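Side-chain contact in LysM domain protein (Mycobacterium smegmatis, PDB 4OIT), which binds mannose as a bacterial lectin of the beta-prism II fold and forms a domain-swapped dimer: residues B[17-21]-B[22-26]. Numbering follows the deposited sequence.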
loop_
_atom_site.group_PDB
_atom_site.type_symbol
_atom_site.label_atom_id
_atom_site.label_comp_id
_atom_site.label_asym_id
_atom_site.label_seq_id
_atom_site.Cartn_x
_atom_site.Cartn_y
_atom_site.Cartn_z
ATOM N N LEU B 17 -5.204 21.411 -2.046
ATOM C CA LEU B 17 -5.667 22.332 -3.074
ATOM C C LEU B 17 -6.309 23.511 -2.366
ATOM O O LEU B 17 -6.890 23.351 -1.291
ATOM C CB LEU B 17 -6.690 21.679 -4.006
ATOM C CG LEU B 17 -6.194 20.661 -5.035
ATOM C CD1 LEU B 17 -7.322 20.352 -6.011
ATOM C CD2 LEU B 17 -4.958 21.153 -5.782
ATOM N N GLN B 18 -6.184 24.694 -2.958
ATOM C CA GLN B 18 -6.884 25.874 -2.460
ATOM C C GLN B 18 -7.514 26.646 -3.610
ATOM O O GLN B 18 -6.915 26.786 -4.679
ATOM C CB GLN B 18 -5.949 26.789 -1.663
ATOM C CG GLN B 18 -6.694 27.815 -0.819
ATOM C CD GLN B 18 -5.772 28.697 0.000
ATOM O OE1 GLN B 18 -5.081 29.557 -0.540
ATOM N NE2 GLN B 18 -5.766 28.498 1.313
ATOM N N SER B 19 -8.722 27.147 -3.375
ATOM C CA SER B 19 -9.423 27.970 -4.355
ATOM C C SER B 19 -8.656 29.270 -4.592
ATOM O O SER B 19 -7.943 29.748 -3.704
ATOM C CB SER B 19 -10.844 28.273 -3.879
ATOM O OG SER B 19 -10.842 28.856 -2.584
ATOM N N GLY B 20 -8.801 29.826 -5.791
ATOM C CA GLY B 20 -8.125 31.075 -6.166
ATOM C C GLY B 20 -8.319 32.209 -5.170
ATOM O O GLY B 20 -7.375 32.929 -4.849
ATOM N N ASN B 21 -9.543 32.346 -4.665
ATOM C CA ASN B 21 -9.885 33.398 -3.692
ATOM C C ASN B 21 -9.303 33.211 -2.278
ATOM O O ASN B 21 -9.459 34.087 -1.425
ATOM C CB ASN B 21 -11.411 33.565 -3.601
ATOM C CG ASN B 21 -12.112 32.345 -3.021
ATOM O OD1 ASN B 21 -11.476 31.444 -2.476
ATOM N ND2 ASN B 21 -13.434 32.312 -3.141
ATOM N N GLY B 22 -8.659 32.071 -2.030
ATOM C CA GLY B 22 -8.056 31.774 -0.726
ATOM C C GLY B 22 -9.041 31.423 0.383
ATOM O O GLY B 22 -8.658 31.334 1.548
ATOM N N ALA B 23 -10.301 31.199 0.018
ATOM C CA ALA B 23 -11.375 30.971 0.991
ATOM C C ALA B 23 -11.648 29.488 1.253
ATOM O O ALA B 23 -12.116 29.125 2.332
ATOM C CB ALA B 23 -12.650 31.658 0.525
ATOM N N TYR B 24 -11.370 28.640 0.264
ATOM C CA TYR B 24 -11.660 27.208 0.367
ATOM C C TYR B 24 -10.394 26.374 0.191
ATOM O O TYR B 24 -9.608 26.620 -0.723
ATOM C CB TYR B 24 -12.717 26.806 -0.664
ATOM C CG TYR B 24 -13.927 27.716 -0.659
ATOM C CD1 TYR B 24 -14.629 27.962 0.518
ATOM C CD2 TYR B 24 -14.363 28.339 -1.824
ATOM C CE1 TYR B 24 -15.731 28.801 0.535
ATOM C CE2 TYR B 24 -15.467 29.176 -1.819
ATOM C CZ TYR B 24 -16.148 29.403 -0.638
ATOM O OH TYR B 24 -17.241 30.233 -0.627
ATOM N N THR B 25 -10.215 25.388 1.068
ATOM C CA THR B 25 -8.999 24.568 1.096
ATOM C C THR B 25 -9.341 23.082 1.200
ATOM O O THR B 25 -9.914 22.642 2.199
ATOM C CB THR B 25 -8.095 24.956 2.286
ATOM O OG1 THR B 25 -7.907 26.376 2.303
ATOM C CG2 THR B 25 -6.733 24.265 2.193
ATOM N N LEU B 26 -8.988 22.321 0.165
ATOM C CA LEU B 26 -9.170 20.864 0.154
ATOM C C LEU B 26 -7.854 20.183 0.540
ATOM O O LEU B 26 -6.871 20.264 -0.196
ATOM C CB LEU B 26 -9.617 20.392 -1.233
ATOM C CG LEU B 26 -9.846 18.886 -1.417
ATOM C CD1 LEU B 26 -11.108 18.434 -0.695
ATOM C CD2 LEU B 26 -9.925 18.537 -2.895
#
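The hairpin that joins strand 16-18 to strand 24-28 closes through a type I beta turn from S19 to G22, and the side chains of S19 and N21 bind backbone N-H groups of A23 and Y24 across the turn. S19 OG accepts from Y24 N at 2.9 Å and donates to N21 OD1 at 2.7 Å. That carboxamide oxygen has a second donor, A23 N at 2.8 Å, which stands 45° out of the amide plane; the two bonds hold OD1 from opposite faces of its plane, which would restrain the turn of the amide. With chi1 of 54°, S19 OG sits between its own backbone N and carbonyl carbon, turned inward to Y24 N.

The turn bond, G22 N to S19 O, spans 3.0 Å, and positive phi at G22 suits a glycine. Antiparallel pairing follows in this hairpin, part of an antiparallel sheet of the beta-prism II fold: S19 N donates to Y24 O, L17 N to L26 O (2.7 Å) and L26 N to L17 O. On the other face, at the non-hydrogen-bonded pair, the extended Q18 chain carries NE2 to T25 OG1 at 3.2 Å, in the amide plane and nearly straight (168° at the hydrogen).

A23 CB lies over the centre of the Y24 ring, 4.1 Å above its plane. D90 of the second subunit accepts from N21 N and packs on S19 and Y24, placing the loop at the dimer interface.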